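PDB 3K4H: putative transcriptional regulator from Bacillus cytotoxicus NVH 391-98, which probably regulates transcription as a LacI-type DNA-binding protein, its periplasmic-binding-protein-like fold holding a disaccharide of two linked glucose units. Local coordinates for residues V14-A19 and P26-V31; R33-F38 and I74-R79; V96-P101 and Y248-E253. One frame throughout, in Å; residues are numbered along the deposited sequence.

Contact 1: V14-A19 and P26-V31. With GLC (alpha-D-glucopyranose), chain C; GLC (alpha-D-glucopyranose), chain B.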
loop_
_atom_site.group_PDB
_atom_site.type_symbol
_atom_site.label_atom_id
_atom_site.label_comp_id
_atom_site.label_asym_id
_atom_site.label_seq_id
_atom_site.Cartn_x
_atom_site.Cartn_y
_atom_site.Cartn_z
ATOM N N VAL A 14 -15.754 -15.917 -6.433
ATOM C CA VAL A 14 -15.042 -16.662 -7.441
ATOM C C VAL A 14 -13.686 -17.089 -6.916
ATOM O O VAL A 14 -12.891 -16.272 -6.438
ATOM C CB VAL A 14 -14.910 -15.872 -8.752
ATOM C CG1 VAL A 14 -14.184 -16.677 -9.797
ATOM C CG2 VAL A 14 -16.270 -15.490 -9.268
HETATM N N MSE A 15 -13.451 -18.396 -6.995
HETATM C CA MSE A 15 -12.179 -18.979 -6.659
HETATM C C MSE A 15 -11.171 -19.024 -7.819
HETATM O O MSE A 15 -11.532 -18.814 -8.973
HETATM C CB MSE A 15 -12.426 -20.362 -6.125
HETATM C CG MSE A 15 -12.197 -20.434 -4.658
HETATM SE SE MSE A 15 -13.791 -20.402 -3.514
HETATM C CE MSE A 15 -13.100 -19.007 -2.353
ATOM N N PRO A 16 -9.899 -19.291 -7.525
ATOM C CA PRO A 16 -8.942 -19.533 -8.601
ATOM C C PRO A 16 -9.092 -20.919 -9.202
ATOM O O PRO A 16 -8.521 -21.181 -10.248
ATOM C CB PRO A 16 -7.591 -19.419 -7.927
ATOM C CG PRO A 16 -7.844 -18.981 -6.567
ATOM C CD PRO A 16 -9.228 -19.212 -6.216
ATOM N N SER A 17 -9.880 -21.779 -8.565
ATOM C CA SER A 17 -10.065 -23.160 -8.998
ATOM C C SER A 17 -11.201 -23.821 -8.198
ATOM O O SER A 17 -11.864 -23.163 -7.382
ATOM C CB SER A 17 -8.749 -23.952 -8.868
ATOM O OG SER A 17 -8.875 -25.242 -9.435
ATOM N N SER A 18 -11.431 -25.114 -8.437
ATOM C CA SER A 18 -12.581 -25.821 -7.854
ATOM C C SER A 18 -12.774 -25.484 -6.371
ATOM O O SER A 18 -11.801 -25.482 -5.605
ATOM C CB SER A 18 -12.433 -27.344 -8.038
ATOM O OG SER A 18 -11.305 -27.860 -7.338
ATOM N N ALA A 19 -14.006 -25.198 -5.962
ATOM C CA ALA A 19 -14.268 -24.925 -4.555
ATOM C C ALA A 19 -13.670 -26.016 -3.655
ATOM O O ALA A 19 -13.276 -25.746 -2.517
ATOM C CB ALA A 19 -15.744 -24.788 -4.311
ATOM N N PRO A 26 -6.477 -23.413 4.003
ATOM C CA PRO A 26 -7.305 -22.711 5.014
ATOM C C PRO A 26 -7.460 -21.225 4.753
ATOM O O PRO A 26 -8.272 -20.592 5.421
ATOM C CB PRO A 26 -6.609 -22.988 6.347
ATOM C CG PRO A 26 -5.257 -23.483 5.997
ATOM C CD PRO A 26 -5.252 -24.003 4.573
ATOM N N PHE A 27 -6.737 -20.667 3.778
ATOM C CA PHE A 27 -6.993 -19.272 3.430
ATOM C C PHE A 27 -8.490 -18.985 3.149
ATOM O O PHE A 27 -9.050 -17.944 3.594
ATOM C CB PHE A 27 -6.156 -18.800 2.246
ATOM C CG PHE A 27 -6.426 -17.372 1.862
ATOM C CD1 PHE A 27 -5.746 -16.332 2.477
ATOM C CD2 PHE A 27 -7.399 -17.063 0.923
ATOM C CE1 PHE A 27 -6.022 -14.992 2.159
ATOM C CE2 PHE A 27 -7.686 -15.720 0.605
ATOM C CZ PHE A 27 -6.986 -14.690 1.228
ATOM N N PHE A 28 -9.127 -19.886 2.408
ATOM C CA PHE A 28 -10.458 -19.624 1.892
ATOM C C PHE A 28 -11.631 -19.644 2.872
ATOM O O PHE A 28 -12.443 -18.713 2.844
ATOM C CB PHE A 28 -10.702 -20.401 0.617
ATOM C CG PHE A 28 -9.753 -20.016 -0.459
ATOM C CD1 PHE A 28 -8.615 -20.786 -0.718
ATOM C CD2 PHE A 28 -9.931 -18.825 -1.167
ATOM C CE1 PHE A 28 -7.690 -20.390 -1.704
ATOM C CE2 PHE A 28 -9.027 -18.430 -2.158
ATOM C CZ PHE A 28 -7.898 -19.209 -2.416
ATOM N N PRO A 29 -11.723 -20.658 3.759
ATOM C CA PRO A 29 -12.844 -20.595 4.711
ATOM C C PRO A 29 -12.730 -19.357 5.589
ATOM O O PRO A 29 -13.754 -18.833 6.049
ATOM C CB PRO A 29 -12.665 -21.852 5.548
ATOM C CG PRO A 29 -11.959 -22.786 4.615
ATOM C CD PRO A 29 -11.016 -21.952 3.824
ATOM N N GLU A 30 -11.504 -18.881 5.821
ATOM C CA GLU A 30 -11.332 -17.706 6.643
ATOM C C GLU A 30 -11.733 -16.429 5.883
ATOM O O GLU A 30 -12.357 -15.539 6.470
ATOM C CB GLU A 30 -9.899 -17.630 7.143
ATOM C CG GLU A 30 -9.636 -16.581 8.167
ATOM C CD GLU A 30 -10.304 -16.861 9.500
ATOM O OE1 GLU A 30 -11.060 -17.864 9.641
ATOM O OE2 GLU A 30 -10.065 -16.050 10.419
ATOM N N VAL A 31 -11.419 -16.351 4.578
ATOM C CA VAL A 31 -11.769 -15.145 3.828
ATOM C C VAL A 31 -13.263 -15.085 3.701
ATOM O O VAL A 31 -13.854 -14.019 3.881
ATOM C CB VAL A 31 -11.034 -15.013 2.470
ATOM C CG1 VAL A 31 -11.964 -15.116 1.327
ATOM C CG2 VAL A 31 -10.330 -13.671 2.394
HETATM C C1 GLC C . -3.093 -18.759 -0.571
HETATM C C2 GLC C . -4.268 -18.499 -1.499
HETATM C C3 GLC C . -4.079 -17.175 -2.204
HETATM C C4 GLC C . -4.029 -16.125 -1.109
HETATM C C5 GLC C . -2.754 -16.328 -0.290
HETATM C C6 GLC C . -2.712 -15.337 0.888
HETATM O O1 GLC C . -1.988 -19.161 -1.338
HETATM O O2 GLC C . -4.337 -19.523 -2.461
HETATM O O3 GLC C . -5.129 -16.968 -3.129
HETATM O O4 GLC C . -4.047 -14.815 -1.635
HETATM O O5 GLC C . -2.690 -17.649 0.218
HETATM O O6 GLC C . -1.396 -15.006 1.273
HETATM C C1 GLC B . -5.191 -14.007 -1.386
HETATM C C2 GLC B . -5.625 -13.461 -2.730
HETATM C C3 GLC B . -4.470 -12.623 -3.253
HETATM C C4 GLC B . -4.132 -11.490 -2.267
HETATM C C5 GLC B . -3.901 -12.043 -0.880
HETATM C C6 GLC B . -3.745 -10.891 0.084
HETATM O O2 GLC B . -5.875 -14.543 -3.597
HETATM O O3 GLC B . -4.821 -12.209 -4.555
HETATM O O4 GLC B . -2.900 -10.908 -2.552
HETATM O O5 GLC B . -4.947 -12.927 -0.493
HETATM O O6 GLC B . -2.396 -10.888 0.466
#
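The ring of F28, in the N-terminal part of helix 27-41, lies between M15, modelled as selenomethionine, and P16 on one hand and a bound glucose on the other. From F28 CB, 4.1 Å from M15 CE, the side chain runs past that methyl, and the two side chains slide by each other in opposite directions. The approach is nearest at F28 CD2, 3.4 Å from M15 CE. M15 SE stands further back, 5.5 Å from the ring centroid and 36° off the normal, an oblique Met-aromatic contact.

Both partners belong to the first beta-alpha unit of the parallel sheet: M15 and P16 follow strand 10-14, and A22 of the short helix 19-22 touches both M15 and F28. Further out, P16 takes over from M15, its CD atom meeting F28 CZ at 4.0 Å. The far rim of the ring then reaches the sugar of chain C, with F28 CE1 3.5 Å from O2 of that glucose.

One face of the F28 ring is covered by F27, whose CD2 stands over its centre. The chi1 of 179° carries the F27 ring away from its backbone N and toward the sugar, and C4 of the chain C glucose sits 3.8 Å above the F27 ring centre. F27 CZ also approaches the ring oxygen O5 of the chain B glucose, at 3.2 Å.

Contact 2: R33-F38 and I74-R79. With GLC (alpha-D-glucopyranose), chain B.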
loop_
_atom_site.group_PDB
_atom_site.type_symbol
_atom_site.label_atom_id
_atom_site.label_comp_id
_atom_site.label_asym_id
_atom_site.label_seq_id
_atom_site.Cartn_x
_atom_site.Cartn_y
_atom_site.Cartn_z
ATOM N N ARG A 33 -15.322 -16.412 5.730
ATOM C CA ARG A 33 -15.857 -16.140 7.043
ATOM C C ARG A 33 -15.911 -14.629 7.304
ATOM O O ARG A 33 -16.788 -14.142 8.010
ATOM C CB ARG A 33 -14.991 -16.842 8.064
ATOM C CG ARG A 33 -15.530 -16.880 9.472
ATOM C CD ARG A 33 -14.384 -17.221 10.433
ATOM N NE ARG A 33 -14.529 -16.390 11.617
ATOM C CZ ARG A 33 -13.531 -15.773 12.240
ATOM N NH1 ARG A 33 -12.274 -15.888 11.810
ATOM N NH2 ARG A 33 -13.809 -15.034 13.300
ATOM N N GLY A 34 -14.974 -13.883 6.734
ATOM C CA GLY A 34 -14.979 -12.424 6.883
ATOM C C GLY A 34 -16.035 -11.849 5.951
ATOM O O GLY A 34 -16.758 -10.893 6.294
ATOM N N ILE A 35 -16.130 -12.451 4.768
ATOM C CA ILE A 35 -17.040 -11.969 3.749
ATOM C C ILE A 35 -18.460 -12.040 4.321
ATOM O O ILE A 35 -19.205 -11.045 4.311
ATOM C CB ILE A 35 -16.876 -12.764 2.432
ATOM C CG1 ILE A 35 -15.672 -12.223 1.656
ATOM C CG2 ILE A 35 -18.098 -12.623 1.580
ATOM C CD1 ILE A 35 -15.053 -13.186 0.672
ATOM N N SER A 36 -18.787 -13.212 4.857
ATOM C CA SER A 36 -20.087 -13.520 5.413
ATOM C C SER A 36 -20.436 -12.627 6.623
ATOM O O SER A 36 -21.585 -12.161 6.781
ATOM C CB SER A 36 -20.087 -14.981 5.839
ATOM O OG SER A 36 -21.285 -15.292 6.505
ATOM N N SER A 37 -19.444 -12.401 7.486
ATOM C CA SER A 37 -19.670 -11.602 8.676
ATOM C C SER A 37 -20.217 -10.219 8.288
ATOM O O SER A 37 -21.128 -9.719 8.929
ATOM C CB SER A 37 -18.397 -11.526 9.517
ATOM O OG SER A 37 -18.538 -10.620 10.594
ATOM N N PHE A 38 -19.692 -9.643 7.209
ATOM C CA PHE A 38 -20.233 -8.394 6.681
ATOM C C PHE A 38 -21.533 -8.554 5.878
ATOM O O PHE A 38 -22.503 -7.804 6.071
ATOM C CB PHE A 38 -19.207 -7.620 5.844
ATOM C CG PHE A 38 -19.665 -6.243 5.499
ATOM C CD1 PHE A 38 -19.483 -5.199 6.390
ATOM C CD2 PHE A 38 -20.349 -6.000 4.322
ATOM C CE1 PHE A 38 -19.931 -3.928 6.105
ATOM C CE2 PHE A 38 -20.807 -4.728 4.027
ATOM C CZ PHE A 38 -20.590 -3.687 4.928
ATOM N N ILE A 74 -17.153 -10.940 -5.721
ATOM C CA ILE A 74 -15.827 -10.770 -5.128
ATOM C C ILE A 74 -14.936 -11.785 -5.757
ATOM O O ILE A 74 -15.261 -12.950 -5.752
ATOM C CB ILE A 74 -15.833 -11.070 -3.633
ATOM C CG1 ILE A 74 -16.873 -10.243 -2.915
ATOM C CG2 ILE A 74 -14.491 -10.763 -3.011
ATOM C CD1 ILE A 74 -16.913 -10.465 -1.422
ATOM N N LEU A 75 -13.812 -11.369 -6.312
ATOM C CA LEU A 75 -12.828 -12.341 -6.804
ATOM C C LEU A 75 -11.837 -12.621 -5.683
ATOM O O LEU A 75 -11.188 -11.689 -5.174
ATOM C CB LEU A 75 -12.105 -11.783 -8.022
ATOM C CG LEU A 75 -12.784 -11.933 -9.378
ATOM C CD1 LEU A 75 -12.175 -11.013 -10.375
ATOM C CD2 LEU A 75 -12.586 -13.351 -9.867
ATOM N N LEU A 76 -11.736 -13.880 -5.269
ATOM C CA LEU A 76 -10.897 -14.228 -4.112
ATOM C C LEU A 76 -9.436 -14.397 -4.476
ATOM O O LEU A 76 -8.636 -14.924 -3.698
ATOM C CB LEU A 76 -11.398 -15.484 -3.420
ATOM C CG LEU A 76 -12.597 -15.310 -2.505
ATOM C CD1 LEU A 76 -12.564 -13.913 -2.014
ATOM C CD2 LEU A 76 -13.904 -15.547 -3.238
ATOM N N TYR A 77 -9.095 -13.950 -5.669
ATOM C CA TYR A 77 -7.772 -14.155 -6.187
ATOM C C TYR A 77 -7.470 -13.072 -7.235
ATOM O O TYR A 77 -8.385 -12.340 -7.644
ATOM C CB TYR A 77 -7.679 -15.537 -6.811
ATOM C CG TYR A 77 -8.400 -15.622 -8.118
ATOM C CD1 TYR A 77 -9.778 -15.776 -8.160
ATOM C CD2 TYR A 77 -7.705 -15.526 -9.313
ATOM C CE1 TYR A 77 -10.449 -15.851 -9.363
ATOM C CE2 TYR A 77 -8.360 -15.597 -10.529
ATOM C CZ TYR A 77 -9.736 -15.761 -10.548
ATOM O OH TYR A 77 -10.399 -15.824 -11.744
ATOM N N SER A 78 -6.197 -12.980 -7.643
ATOM C CA SER A 78 -5.781 -12.055 -8.669
ATOM C C SER A 78 -4.737 -12.635 -9.588
ATOM O O SER A 78 -3.555 -12.738 -9.252
ATOM C CB SER A 78 -5.274 -10.765 -8.076
ATOM O OG SER A 78 -4.716 -9.981 -9.107
ATOM N N ARG A 79 -5.210 -12.981 -10.778
ATOM C CA ARG A 79 -4.414 -13.619 -11.787
ATOM C C ARG A 79 -4.267 -12.667 -12.937
ATOM O O ARG A 79 -5.169 -11.898 -13.229
ATOM C CB ARG A 79 -5.119 -14.876 -12.281
ATOM C CG ARG A 79 -4.204 -15.784 -13.070
ATOM C CD ARG A 79 -4.943 -16.936 -13.666
ATOM N NE ARG A 79 -5.416 -17.868 -12.646
ATOM C CZ ARG A 79 -6.699 -18.149 -12.415
ATOM N NH1 ARG A 79 -7.675 -17.581 -13.135
ATOM N NH2 ARG A 79 -7.000 -19.016 -11.453
HETATM C C1 GLC B . -5.191 -14.007 -1.386
HETATM C C2 GLC B . -5.625 -13.461 -2.730
HETATM C C3 GLC B . -4.470 -12.623 -3.253
HETATM C C4 GLC B . -4.132 -11.490 -2.267
HETATM C C5 GLC B . -3.901 -12.043 -0.880
HETATM C C6 GLC B . -3.745 -10.891 0.084
HETATM O O2 GLC B . -5.875 -14.543 -3.597
HETATM O O3 GLC B . -4.821 -12.209 -4.555
HETATM O O4 GLC B . -2.900 -10.908 -2.552
HETATM O O5 GLC B . -4.947 -12.927 -0.493
HETATM O O6 GLC B . -2.396 -10.888 0.466
#
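Apolar contact between helix and sheet is carried by I35, I74 and L76, all three buried. I35 and I74 reach toward each other tip to tip, and I35 CG1 comes to 3.8 Å from I74 CD1. The same methyl of I74 also meets the other branch of I35, with I35 CG2 3.9 Å from I74 CD1, and is thus held against the fork of the isoleucine. With chi1 -81° and an extended chi2, the terminal methyl of I35 reaches a second partner, and I35 CD1 touches L76 CD1 at 3.7 Å. Here the two side chains cross obliquely. L13 of strand 10-14 touches both I35 and L76, and L258 of helix 247-264 packs on I74.

This is the helix-on-sheet layer of a periplasmic-binding-protein-like subdomain. Helix 27-41 follows strand 10-14 in the chain and lies over one face of the parallel sheet, where I74 and L76 project; L75 points to the other face and packs on helix 83-90.

The hydrogen bond to the ligand is made where the strand gives way to the loop. O2 of the chain B glucose donates to the backbone L76 O at 2.8 Å, so the residue whose side chain packs against the helix also presents its carbonyl to the ligand. Y77 CA lies 3.2 Å from the same sugar O2, and S78 N stands 3.5 Å from O3 of that glucose. Separately, S37 OG is hydrogen-bonded to Y248 OH, which ties helix 27-41 to helix 247-264 beside it.

Contact 3: V96-P101 and Y248-E253; sequences VLIGKP and YQLGYE. With GLC (alpha-D-glucopyranose), chain B.
The CA atoms of I98 and L250 come to 7.0 Å where the end of strand 95-98 meets the early turns of helix 247-264. The pairing reflects the crossed chain path of the two-subdomain periplasmic-binding-protein fold: strand 241-244 belongs to the second sheet, whereas the helix that follows it packs on the first, beside helix 27-41.

I98 carries the contact with two separate branches. At chi1 -54° the CG1 arm of I98 lies beside the backbone N, and the methyl at its end rests against the helix backbone, I98 CD1 being 3.8 Å from L250 O. The same methyl also meets G251, with I98 CD1 4.1 Å from G251 CA, so the helix meets the isoleucine there with bare backbone. The other branch, I98 CG2, faces the L250 side chain more loosely, at 4.3 Å from L250 CD1. V31 of helix 27-41 and L76 also pack on I98. Facing helix 27-41, Y252 meets F38 edge-to-face. E253 OE2 forms a salt bridge with K270 NZ of the second subunit.

Both segments line the sugar pocket. The loop turns at G99 (phi 131°, psi 152°), where a CB would press on the carbonyl O of I98 and run into O3 of the chain B glucose; G99 CA itself lies 3.3 Å from that O3. O3 of the chain B glucose donates to I98 O at 2.6 Å; D112, N113 and N115 supply further hydrogen bonds to the sugar. K100 reaches D148 of helix 144-159 in a salt bridge. From the helix side, L250 CD1 meets the exocyclic C6 of the chain B glucose at 3.6 Å.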
loop_
_atom_site.group_PDB
_atom_site.type_symbol
_atom_site.label_atom_id
_atom_site.label_comp_id
_atom_site.label_asym_id
_atom_site.label_seq_id
_atom_site.Cartn_x
_atom_site.Cartn_y
_atom_site.Cartn_z
ATOM N N VAL A 96 -15.120 -6.720 -7.132
ATOM C CA VAL A 96 -14.022 -6.293 -6.263
ATOM C C VAL A 96 -12.949 -7.375 -6.212
ATOM O O VAL A 96 -13.282 -8.568 -6.191
ATOM C CB VAL A 96 -14.558 -6.035 -4.833
ATOM C CG1 VAL A 96 -13.465 -6.242 -3.806
ATOM C CG2 VAL A 96 -15.142 -4.644 -4.717
ATOM N N LEU A 97 -11.681 -6.971 -6.186
ATOM C CA LEU A 97 -10.568 -7.929 -6.041
ATOM C C LEU A 97 -10.079 -8.130 -4.605
ATOM O O LEU A 97 -10.083 -7.181 -3.802
ATOM C CB LEU A 97 -9.361 -7.512 -6.880
ATOM C CG LEU A 97 -9.151 -7.955 -8.322
ATOM C CD1 LEU A 97 -7.721 -7.734 -8.727
ATOM C CD2 LEU A 97 -9.417 -9.408 -8.420
ATOM N N ILE A 98 -9.639 -9.352 -4.288
ATOM C CA ILE A 98 -8.779 -9.572 -3.109
ATOM C C ILE A 98 -7.392 -9.873 -3.667
ATOM O O ILE A 98 -7.107 -10.997 -4.052
ATOM C CB ILE A 98 -9.282 -10.730 -2.165
ATOM C CG1 ILE A 98 -10.753 -10.528 -1.729
ATOM C CG2 ILE A 98 -8.332 -10.910 -0.954
ATOM C CD1 ILE A 98 -11.101 -11.130 -0.346
ATOM N N GLY A 99 -6.551 -8.858 -3.758
ATOM C CA GLY A 99 -5.258 -8.941 -4.465
ATOM C C GLY A 99 -5.066 -7.773 -5.426
ATOM O O GLY A 99 -6.036 -7.199 -5.921
ATOM N N LYS A 100 -3.814 -7.403 -5.680
ATOM C CA LYS A 100 -3.475 -6.385 -6.663
ATOM C C LYS A 100 -3.854 -6.831 -8.076
ATOM O O LYS A 100 -3.639 -7.984 -8.449
ATOM C CB LYS A 100 -1.989 -6.157 -6.617
ATOM C CG LYS A 100 -1.555 -4.755 -6.864
ATOM C CD LYS A 100 -0.072 -4.604 -6.550
ATOM C CE LYS A 100 0.782 -5.275 -7.600
ATOM N NZ LYS A 100 2.198 -5.052 -7.273
ATOM N N PRO A 101 -4.428 -5.914 -8.876
ATOM C CA PRO A 101 -4.693 -6.231 -10.284
ATOM C C PRO A 101 -3.435 -6.004 -11.080
ATOM O O PRO A 101 -2.613 -5.174 -10.691
ATOM C CB PRO A 101 -5.762 -5.209 -10.685
ATOM C CG PRO A 101 -6.114 -4.427 -9.381
ATOM C CD PRO A 101 -4.940 -4.583 -8.498
ATOM N N TYR A 248 -9.251 -12.626 7.609
ATOM C CA TYR A 248 -10.634 -12.321 7.900
ATOM C C TYR A 248 -10.936 -10.892 7.458
ATOM O O TYR A 248 -11.960 -10.622 6.827
ATOM C CB TYR A 248 -10.869 -12.480 9.404
ATOM C CG TYR A 248 -12.208 -12.009 9.912
ATOM C CD1 TYR A 248 -13.258 -12.907 10.069
ATOM C CD2 TYR A 248 -12.434 -10.666 10.234
ATOM C CE1 TYR A 248 -14.501 -12.489 10.551
ATOM C CE2 TYR A 248 -13.667 -10.231 10.709
ATOM C CZ TYR A 248 -14.689 -11.160 10.870
ATOM O OH TYR A 248 -15.926 -10.779 11.321
ATOM N N GLN A 249 -10.047 -9.968 7.807
ATOM C CA GLN A 249 -10.296 -8.560 7.547
ATOM C C GLN A 249 -10.212 -8.303 6.035
ATOM O O GLN A 249 -10.962 -7.466 5.513
ATOM C CB GLN A 249 -9.347 -7.673 8.349
ATOM C CG GLN A 249 -10.015 -6.425 8.916
ATOM C CD GLN A 249 -11.172 -6.694 9.932
ATOM O OE1 GLN A 249 -11.016 -7.444 10.913
ATOM N NE2 GLN A 249 -12.317 -6.030 9.711
ATOM N N LEU A 250 -9.361 -9.063 5.333
ATOM C CA LEU A 250 -9.322 -9.006 3.884
ATOM C C LEU A 250 -10.720 -9.283 3.367
ATOM O O LEU A 250 -11.191 -8.587 2.493
ATOM C CB LEU A 250 -8.337 -10.027 3.289
ATOM C CG LEU A 250 -6.815 -9.857 3.408
ATOM C CD1 LEU A 250 -6.137 -11.063 2.756
ATOM C CD2 LEU A 250 -6.284 -8.551 2.798
ATOM N N GLY A 251 -11.383 -10.293 3.928
ATOM C CA GLY A 251 -12.694 -10.733 3.462
ATOM C C GLY A 251 -13.765 -9.719 3.781
ATOM O O GLY A 251 -14.569 -9.354 2.923
ATOM N N TYR A 252 -13.737 -9.236 5.017
ATOM C CA TYR A 252 -14.771 -8.386 5.547
ATOM C C TYR A 252 -14.736 -7.101 4.757
ATOM O O TYR A 252 -15.745 -6.653 4.203
ATOM C CB TYR A 252 -14.440 -8.109 6.992
ATOM C CG TYR A 252 -15.476 -7.337 7.759
ATOM C CD1 TYR A 252 -16.407 -8.003 8.550
ATOM C CD2 TYR A 252 -15.512 -5.942 7.730
ATOM C CE1 TYR A 252 -17.360 -7.305 9.288
ATOM C CE2 TYR A 252 -16.476 -5.238 8.449
ATOM C CZ TYR A 252 -17.386 -5.934 9.231
ATOM O OH TYR A 252 -18.324 -5.282 9.977
ATOM N N GLU A 253 -13.542 -6.528 4.690
ATOM C CA GLU A 253 -13.322 -5.326 3.945
ATOM C C GLU A 253 -13.609 -5.486 2.435
ATOM O O GLU A 253 -14.160 -4.576 1.821
ATOM C CB GLU A 253 -11.925 -4.769 4.233
ATOM C CG GLU A 253 -11.956 -3.243 4.445
ATOM C CD GLU A 253 -12.642 -2.832 5.737
ATOM O OE1 GLU A 253 -12.447 -3.519 6.759
ATOM O OE2 GLU A 253 -13.373 -1.819 5.746
HETATM C C1 GLC B . -5.191 -14.007 -1.386
HETATM C C2 GLC B . -5.625 -13.461 -2.730
HETATM C C3 GLC B . -4.470 -12.623 -3.253
HETATM C C4 GLC B . -4.132 -11.490 -2.267
HETATM C C5 GLC B . -3.901 -12.043 -0.880
HETATM C C6 GLC B . -3.745 -10.891 0.084
HETATM O O2 GLC B . -5.875 -14.543 -3.597
HETATM O O3 GLC B . -4.821 -12.209 -4.555
HETATM O O4 GLC B . -2.900 -10.908 -2.552
HETATM O O5 GLC B . -4.947 -12.927 -0.493
HETATM O O6 GLC B . -2.396 -10.888 0.466
#

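How the contacts relate
All three contacts are buried, and all three adjoin the chain B glucose. Contacts 1 and 2 share helix 27-41, one nearer its N-terminal end and the other further along, and are joined by backbone bonds of V14 with I74 and L76. Contacts 2 and 3 use neighbouring strands, 72-75 and 95-98, each covered by a helix on the same face of the sheet. Their chemistry differs: contact 1 is aromatic and lies beside the sugars, whereas contacts 2 and 3 are aliphatic between helix and sheet and offer backbone carbonyls to the ligand. F27 CE1 approaches L250 CD1 between contacts 1 and 3, and contact 3 alone has the second subunit within reach.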